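SPbeta prophage-derived uncharacterized protein YorR (Bacillus subtilis, PDB 3KB2) is of uncharacterised function but binds a guanosine phosphate nucleotide and magnesium, and is probably a nucleotide kinase of the thymidylate kinase type. Local coordinates at residues Thr2-Asp10 with Glu55-Ser66; Ile92-Ala103 with Leu141-Gly149. All coordinates share one frame; numbering follows the deposited sequence.

Contact 1 of 2, residues Thr2-Asp10 with Glu55-Ser66; sequences TLIILEGPD and EDNVIIDRFVYS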
# COMPACT_ATOMS: atom_id res chain seq x y z
N THR A 2 14.84 -24.92 15.43
CA THR A 2 14.13 -25.10 14.15
C THR A 2 13.93 -23.72 13.54
O THR A 2 14.20 -22.70 14.18
CB THR A 2 12.74 -25.80 14.36
OG1 THR A 2 11.76 -24.85 14.77
CG2 THR A 2 12.85 -26.89 15.43
N LEU A 3 13.47 -23.68 12.29
CA LEU A 3 13.25 -22.42 11.59
C LEU A 3 11.76 -22.15 11.48
O LEU A 3 11.05 -22.83 10.74
CB LEU A 3 13.88 -22.49 10.19
CG LEU A 3 13.70 -21.30 9.27
CD1 LEU A 3 14.35 -20.07 9.87
CD2 LEU A 3 14.33 -21.62 7.91
N ILE A 4 11.29 -21.15 12.21
CA ILE A 4 9.87 -20.81 12.21
C ILE A 4 9.55 -19.70 11.23
O ILE A 4 10.08 -18.60 11.33
CB ILE A 4 9.41 -20.38 13.62
CG1 ILE A 4 9.81 -21.46 14.64
CG2 ILE A 4 7.91 -20.15 13.63
CD1 ILE A 4 9.55 -21.07 16.07
N ILE A 5 8.68 -20.00 10.28
CA ILE A 5 8.30 -19.03 9.26
C ILE A 5 6.85 -18.59 9.44
O ILE A 5 5.93 -19.42 9.46
CB ILE A 5 8.50 -19.65 7.85
CG1 ILE A 5 9.98 -20.01 7.66
CG2 ILE A 5 8.07 -18.69 6.78
CD1 ILE A 5 10.21 -21.07 6.62
N LEU A 6 6.65 -17.28 9.58
CA LEU A 6 5.31 -16.72 9.78
C LEU A 6 4.82 -16.02 8.52
O LEU A 6 5.41 -15.04 8.07
CB LEU A 6 5.35 -15.73 10.95
CG LEU A 6 5.87 -16.39 12.23
CD1 LEU A 6 5.97 -15.36 13.34
CD2 LEU A 6 4.92 -17.53 12.63
N GLU A 7 3.73 -16.53 7.96
CA GLU A 7 3.18 -15.96 6.74
C GLU A 7 1.71 -15.64 6.91
O GLU A 7 1.05 -16.16 7.81
CB GLU A 7 3.37 -16.93 5.57
CG GLU A 7 4.82 -17.17 5.18
CD GLU A 7 5.39 -16.03 4.37
OE1 GLU A 7 5.12 -14.86 4.71
OE2 GLU A 7 6.13 -16.29 3.38
N GLY A 8 1.21 -14.79 6.03
CA GLY A 8 -0.19 -14.42 6.10
C GLY A 8 -0.36 -12.93 5.88
O GLY A 8 0.60 -12.16 5.96
N PRO A 9 -1.60 -12.50 5.58
CA PRO A 9 -1.92 -11.09 5.34
C PRO A 9 -1.70 -10.25 6.59
O PRO A 9 -1.49 -10.78 7.68
CB PRO A 9 -3.40 -11.15 4.95
CG PRO A 9 -3.90 -12.31 5.77
CD PRO A 9 -2.82 -13.33 5.52
N ASP A 10 -1.77 -8.93 6.41
CA ASP A 10 -1.58 -7.98 7.50
C ASP A 10 -2.59 -8.11 8.64
O ASP A 10 -3.71 -8.60 8.46
CB ASP A 10 -1.68 -6.55 6.98
CG ASP A 10 -0.49 -6.15 6.15
OD1 ASP A 10 -0.44 -4.97 5.75
OD2 ASP A 10 0.39 -7.01 5.90
N GLU A 55 19.99 -20.04 7.94
CA GLU A 55 19.73 -19.79 9.35
C GLU A 55 18.89 -20.90 9.98
O GLU A 55 18.23 -21.68 9.28
CB GLU A 55 19.00 -18.45 9.54
CG GLU A 55 19.90 -17.21 9.73
CD GLU A 55 20.77 -17.27 10.98
OE1 GLU A 55 21.11 -16.19 11.53
OE2 GLU A 55 21.12 -18.39 11.42
N ASP A 56 18.95 -20.97 11.30
CA ASP A 56 18.19 -21.95 12.06
C ASP A 56 18.00 -21.38 13.46
O ASP A 56 18.80 -20.56 13.92
CB ASP A 56 18.91 -23.30 12.11
CG ASP A 56 18.02 -24.42 12.65
OD1 ASP A 56 16.79 -24.34 12.51
OD2 ASP A 56 18.56 -25.39 13.21
N ASN A 57 16.93 -21.81 14.13
CA ASN A 57 16.61 -21.33 15.46
C ASN A 57 16.32 -19.84 15.43
O ASN A 57 16.79 -19.07 16.27
CB ASN A 57 17.73 -21.64 16.44
CG ASN A 57 17.96 -23.13 16.61
OD1 ASN A 57 17.01 -23.90 16.78
ND2 ASN A 57 19.22 -23.55 16.58
N VAL A 58 15.54 -19.43 14.43
CA VAL A 58 15.15 -18.04 14.30
C VAL A 58 13.73 -18.02 13.82
O VAL A 58 13.21 -19.04 13.39
CB VAL A 58 16.04 -17.27 13.29
CG1 VAL A 58 17.51 -17.59 13.55
CG2 VAL A 58 15.64 -17.61 11.88
N ILE A 59 13.10 -16.86 13.91
CA ILE A 59 11.73 -16.68 13.49
C ILE A 59 11.74 -15.70 12.33
O ILE A 59 12.25 -14.59 12.46
CB ILE A 59 10.90 -16.09 14.63
CG1 ILE A 59 10.90 -17.04 15.83
CG2 ILE A 59 9.48 -15.80 14.15
CD1 ILE A 59 10.49 -16.39 17.14
N ILE A 60 11.19 -16.11 11.19
CA ILE A 60 11.15 -15.26 10.01
C ILE A 60 9.74 -14.70 9.83
O ILE A 60 8.80 -15.44 9.50
CB ILE A 60 11.57 -16.06 8.74
CG1 ILE A 60 13.01 -16.55 8.90
CG2 ILE A 60 11.38 -15.20 7.49
CD1 ILE A 60 13.57 -17.32 7.71
N ASP A 61 9.59 -13.40 10.08
CA ASP A 61 8.31 -12.70 9.96
C ASP A 61 8.14 -12.33 8.48
O ASP A 61 8.67 -11.33 8.03
CB ASP A 61 8.36 -11.43 10.84
CG ASP A 61 7.01 -10.75 10.99
OD1 ASP A 61 6.92 -9.84 11.84
OD2 ASP A 61 6.05 -11.09 10.27
N ARG A 62 7.39 -13.17 7.76
CA ARG A 62 7.14 -13.00 6.32
C ARG A 62 8.36 -13.51 5.54
O ARG A 62 9.49 -13.10 5.80
CB ARG A 62 6.85 -11.55 5.98
CG ARG A 62 5.61 -11.03 6.67
CD ARG A 62 4.84 -10.10 5.76
NE ARG A 62 5.63 -8.93 5.43
CZ ARG A 62 5.17 -7.90 4.72
NH1 ARG A 62 3.92 -7.91 4.27
NH2 ARG A 62 5.97 -6.87 4.46
N PHE A 63 8.11 -14.38 4.56
CA PHE A 63 9.20 -14.97 3.81
C PHE A 63 8.90 -15.17 2.31
O PHE A 63 8.29 -14.30 1.68
CB PHE A 63 9.58 -16.29 4.51
CG PHE A 63 10.94 -16.83 4.16
CD1 PHE A 63 11.97 -15.98 3.76
CD2 PHE A 63 11.19 -18.20 4.24
CE1 PHE A 63 13.23 -16.50 3.45
CE2 PHE A 63 12.45 -18.71 3.93
CZ PHE A 63 13.47 -17.86 3.53
N VAL A 64 9.33 -16.30 1.74
CA VAL A 64 9.14 -16.61 0.32
C VAL A 64 7.69 -16.62 -0.15
O VAL A 64 7.42 -16.28 -1.30
CB VAL A 64 9.79 -17.97 -0.08
CG1 VAL A 64 11.31 -17.91 0.09
CG2 VAL A 64 9.21 -19.12 0.77
N TYR A 65 6.76 -17.02 0.70
CA TYR A 65 5.37 -17.06 0.26
C TYR A 65 4.78 -15.67 0.11
O TYR A 65 4.08 -15.41 -0.87
CB TYR A 65 4.56 -17.95 1.19
CG TYR A 65 5.13 -19.36 1.19
CD1 TYR A 65 5.15 -20.12 0.01
CD2 TYR A 65 5.73 -19.89 2.33
CE1 TYR A 65 5.76 -21.37 -0.03
CE2 TYR A 65 6.34 -21.13 2.30
CZ TYR A 65 6.36 -21.86 1.13
OH TYR A 65 6.99 -23.09 1.13
N SER A 66 5.05 -14.77 1.05
CA SER A 66 4.54 -13.41 0.92
C SER A 66 5.13 -12.80 -0.35
O SER A 66 4.50 -11.98 -1.00
CB SER A 66 4.95 -12.55 2.11
OG SER A 66 4.43 -13.07 3.32
O HOH W 1 1.64 -9.45 4.74
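Phe63 packs against Ile5 through its CB, 3.6 Å from Ile5 CG2, while its ring lies between Ile60 CD1 on one face and Val64 CG1 on the other. The Tyr65 ring has Val64 CG2 over one face, and its OH reaches Glu89. At the edge of the Arg62 guanidinium, in its plane, a water 2.8 Å from NH1 also donates to Gly8 O and Asp10 OD2; the direct Asp10-Arg62 ion pair is long. Glu7 turns at chi2 (-78°) and carries its carboxylate across to the start of the helix beginning at Val64. Phe63 N reaches Glu7 OE1 and Ser66 N Glu7 OE2, each at 3.0 Å and about 50° out of the carboxylate plane, on opposite sides; Tyr65 N adds a weak bond to OE2. Strands 3-7 and 58-61 run parallel, with Ile60 bonded twice to 3-7: its N donates to Ile4 O (2.7 Å) and its O accepts from Leu6 N (2.8 Å). On that strand Asp61 bonds to Ser15 and lies near the magnesium ion. Amides at a helix start gathered round a buried carboxylate would probably favour its negative charge and tie the helix to the strand that leads into the P-loop.

Contact 2 of 2, residues Ile92-Ala103 with Leu141-Gly149; sequences IKAKAKVVYLHA and LHTYSWDTG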
# COMPACT_ATOMS: atom_id res chain seq x y z
N ILE A 92 15.29 -26.23 3.51
CA ILE A 92 14.88 -26.06 4.90
C ILE A 92 13.73 -26.96 5.34
O ILE A 92 13.17 -26.78 6.41
CB ILE A 92 14.44 -24.61 5.16
CG1 ILE A 92 13.07 -24.37 4.50
CG2 ILE A 92 15.48 -23.64 4.59
CD1 ILE A 92 12.52 -22.97 4.67
N LYS A 93 13.38 -27.93 4.50
CA LYS A 93 12.29 -28.84 4.79
C LYS A 93 12.49 -29.64 6.08
O LYS A 93 11.52 -29.99 6.75
CB LYS A 93 12.09 -29.81 3.62
CG LYS A 93 13.24 -30.79 3.39
CD LYS A 93 13.21 -31.41 1.98
CE LYS A 93 14.27 -32.50 1.83
NZ LYS A 93 15.60 -32.07 2.35
N ALA A 94 13.74 -29.90 6.44
CA ALA A 94 14.03 -30.68 7.64
C ALA A 94 14.19 -29.87 8.91
O ALA A 94 14.61 -30.39 9.94
CB ALA A 94 15.29 -31.51 7.42
N LYS A 95 13.86 -28.59 8.86
CA LYS A 95 14.03 -27.77 10.03
C LYS A 95 13.00 -26.68 10.06
O LYS A 95 12.90 -25.93 11.03
CB LYS A 95 15.41 -27.14 9.99
CG LYS A 95 15.63 -26.32 8.73
CD LYS A 95 16.84 -25.42 8.86
CE LYS A 95 17.24 -24.83 7.51
NZ LYS A 95 18.38 -23.86 7.66
N ALA A 96 12.23 -26.58 8.99
CA ALA A 96 11.26 -25.52 8.91
C ALA A 96 9.88 -25.87 9.42
O ALA A 96 9.42 -27.01 9.31
CB ALA A 96 11.17 -25.02 7.48
N LYS A 97 9.24 -24.86 10.00
CA LYS A 97 7.88 -24.96 10.51
C LYS A 97 7.21 -23.75 9.85
O LYS A 97 7.50 -22.61 10.21
CB LYS A 97 7.84 -24.81 12.03
CG LYS A 97 7.60 -26.12 12.79
CD LYS A 97 8.65 -27.17 12.46
CE LYS A 97 8.54 -28.39 13.38
NZ LYS A 97 7.22 -29.07 13.28
N VAL A 98 6.37 -24.02 8.86
CA VAL A 98 5.69 -22.96 8.13
C VAL A 98 4.34 -22.62 8.72
O VAL A 98 3.42 -23.44 8.70
CB VAL A 98 5.49 -23.33 6.65
CG1 VAL A 98 4.86 -22.16 5.91
CG2 VAL A 98 6.82 -23.70 6.02
N VAL A 99 4.20 -21.41 9.24
CA VAL A 99 2.95 -21.00 9.85
C VAL A 99 2.18 -20.02 8.97
O VAL A 99 2.75 -19.07 8.44
CB VAL A 99 3.20 -20.35 11.21
CG1 VAL A 99 1.88 -19.96 11.86
CG2 VAL A 99 3.96 -21.29 12.08
N TYR A 100 0.89 -20.28 8.80
CA TYR A 100 0.03 -19.43 7.99
C TYR A 100 -1.04 -18.85 8.91
O TYR A 100 -1.92 -19.56 9.38
CB TYR A 100 -0.61 -20.25 6.86
CG TYR A 100 -1.70 -19.55 6.06
CD1 TYR A 100 -1.63 -18.18 5.78
CD2 TYR A 100 -2.82 -20.25 5.59
CE1 TYR A 100 -2.63 -17.53 5.05
CE2 TYR A 100 -3.82 -19.60 4.85
CZ TYR A 100 -3.73 -18.25 4.59
OH TYR A 100 -4.72 -17.59 3.88
N LEU A 101 -0.94 -17.56 9.19
CA LEU A 101 -1.92 -16.93 10.04
C LEU A 101 -2.88 -16.14 9.18
O LEU A 101 -2.46 -15.30 8.38
CB LEU A 101 -1.23 -16.01 11.04
CG LEU A 101 -0.21 -16.66 11.98
CD1 LEU A 101 0.25 -15.65 13.02
CD2 LEU A 101 -0.84 -17.86 12.68
N HIS A 102 -4.18 -16.40 9.33
CA HIS A 102 -5.18 -15.70 8.53
C HIS A 102 -6.39 -15.26 9.35
O HIS A 102 -6.38 -15.27 10.58
CB HIS A 102 -5.65 -16.61 7.39
CG HIS A 102 -6.23 -17.90 7.85
ND1 HIS A 102 -5.45 -18.96 8.28
CD2 HIS A 102 -7.52 -18.30 8.00
CE1 HIS A 102 -6.24 -19.94 8.69
NE2 HIS A 102 -7.49 -19.57 8.52
N ALA A 103 -7.44 -14.86 8.64
CA ALA A 103 -8.70 -14.44 9.25
C ALA A 103 -9.66 -14.06 8.13
O ALA A 103 -9.23 -13.75 7.02
CB ALA A 103 -8.48 -13.24 10.16
N LEU A 141 5.89 -27.26 1.19
CA LEU A 141 6.20 -27.65 2.56
C LEU A 141 4.91 -27.75 3.34
O LEU A 141 3.95 -27.04 3.05
CB LEU A 141 7.11 -26.62 3.22
CG LEU A 141 8.59 -26.64 2.84
CD1 LEU A 141 9.28 -25.37 3.30
CD2 LEU A 141 9.24 -27.87 3.45
N HIS A 142 4.89 -28.63 4.34
CA HIS A 142 3.73 -28.80 5.20
C HIS A 142 3.55 -27.46 5.89
O HIS A 142 4.54 -26.81 6.22
CB HIS A 142 4.01 -29.90 6.23
CG HIS A 142 2.83 -30.25 7.09
ND1 HIS A 142 2.32 -29.41 8.05
CD2 HIS A 142 2.05 -31.36 7.11
CE1 HIS A 142 1.28 -29.98 8.63
NE2 HIS A 142 1.10 -31.16 8.08
N THR A 143 2.31 -27.04 6.10
CA THR A 143 2.04 -25.76 6.75
C THR A 143 0.97 -25.89 7.84
O THR A 143 0.12 -26.77 7.79
CB THR A 143 1.58 -24.71 5.71
OG1 THR A 143 0.33 -25.11 5.13
CG2 THR A 143 2.61 -24.61 4.59
N TYR A 144 1.03 -25.01 8.84
CA TYR A 144 0.05 -25.01 9.92
C TYR A 144 -0.65 -23.67 9.88
O TYR A 144 0.01 -22.62 9.84
CB TYR A 144 0.72 -25.19 11.29
CG TYR A 144 1.72 -26.31 11.37
CD1 TYR A 144 3.05 -26.10 10.99
CD2 TYR A 144 1.36 -27.57 11.86
CE1 TYR A 144 3.99 -27.11 11.09
CE2 TYR A 144 2.30 -28.59 11.96
CZ TYR A 144 3.62 -28.35 11.57
OH TYR A 144 4.57 -29.33 11.67
N SER A 145 -1.97 -23.70 9.90
CA SER A 145 -2.77 -22.49 9.84
C SER A 145 -3.57 -22.24 11.11
O SER A 145 -3.99 -23.17 11.79
CB SER A 145 -3.73 -22.57 8.66
OG SER A 145 -4.73 -23.55 8.89
N TRP A 146 -3.78 -20.96 11.39
CA TRP A 146 -4.54 -20.51 12.55
C TRP A 146 -5.41 -19.32 12.15
O TRP A 146 -4.92 -18.35 11.57
CB TRP A 146 -3.57 -20.09 13.66
CG TRP A 146 -3.11 -21.22 14.54
CD1 TRP A 146 -3.76 -21.73 15.62
CD2 TRP A 146 -1.91 -22.00 14.39
NE1 TRP A 146 -3.04 -22.78 16.16
CE2 TRP A 146 -1.90 -22.96 15.42
CE3 TRP A 146 -0.84 -21.97 13.48
CZ2 TRP A 146 -0.87 -23.89 15.57
CZ3 TRP A 146 0.19 -22.90 13.63
CH2 TRP A 146 0.16 -23.85 14.67
N ASP A 147 -6.69 -19.42 12.47
CA ASP A 147 -7.65 -18.35 12.18
C ASP A 147 -7.54 -17.37 13.34
O ASP A 147 -8.09 -17.62 14.41
CB ASP A 147 -9.06 -18.94 12.10
CG ASP A 147 -10.14 -17.90 11.80
OD1 ASP A 147 -11.33 -18.28 11.78
OD2 ASP A 147 -9.81 -16.72 11.57
N THR A 148 -6.83 -16.27 13.12
CA THR A 148 -6.62 -15.25 14.15
C THR A 148 -7.92 -14.58 14.59
O THR A 148 -7.94 -13.76 15.50
CB THR A 148 -5.61 -14.19 13.66
OG1 THR A 148 -6.19 -13.44 12.60
CG2 THR A 148 -4.35 -14.86 13.16
N GLY A 149 -9.01 -14.94 13.93
CA GLY A 149 -10.30 -14.38 14.27
C GLY A 149 -10.88 -15.10 15.48
O GLY A 149 -11.79 -14.58 16.13
O HOH W 2 6.33 -26.77 8.19
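Tyr144 crosses Lys97 at a slant, on the face of the sheet that also carries Val99, Leu101 and Trp146. Its CB and CD1 pass Val98 O, which sits at the ring edge 3.5 Å from CD1. Further out, CE1 comes to 4.1 Å from Lys97 CG, and at the tip OH takes a weak hydrogen bond from Lys97 NZ. His142 ND1 rests over one face of the ring, offset toward its rim. Next along the same side, Trp146 meets Val99 CG1 with CE3 (3.8 Å) and Leu101 CD2 with CB (3.7 Å), while its NE1 is bonded to Asp159 of helix 153-166. Strands 96-102 and 143-147 are parallel neighbours, the last two in the 2-3-1-4-5 order of the P-loop kinase core; helices 105-115 and 122-137 make the connection between them. Tyr100 is held twice by strand 143-147, its N donating to Tyr144 O (2.7 Å) and its O accepting from Trp146 N. On the other face, a chi1 of 59° sets His102 CG between its backbone N and carbonyl carbon and carries the ring toward strand 143-147, with Asp147 CA over its face and Ser145 CB at its edge, 3.6 Å from CE1. Thr148 N (2.8 Å) and Thr148 OG1 (2.7 Å) approach His102 O from opposite faces of the carbonyl plane. Beyond them, Asp147 OD2 accepts from Gly149 N in an Asx turn, and Thr148 also touches Cys12 and Phe13 of the nucleotide pocket.

In the fold
Contact 1 closes before contact 2 opens along the chain, their centres about 9 Å apart in one five-stranded parallel sheet. Strands 3-7 and 96-102 are neighbours, so the two pairings sit side by side: Leu3 N lies 2.6 Å from Lys95 O and Ile5 O 2.6 Å from Val99 N, both probable hydrogen bonds. Contact 1 pairs the central strand 3-7 with 58-61, and contact 2 pairs 96-102 with the outermost strand 143-147. Helix 122-137 packs against residues of both; between them the chain finishes helix 64-70 and passes through helix 82-92, whose last residue, Ile92, opens contact 2. All four strands run toward the nucleotide end, where Asp10 lines the pocket and Asp61 lies near the magnesium.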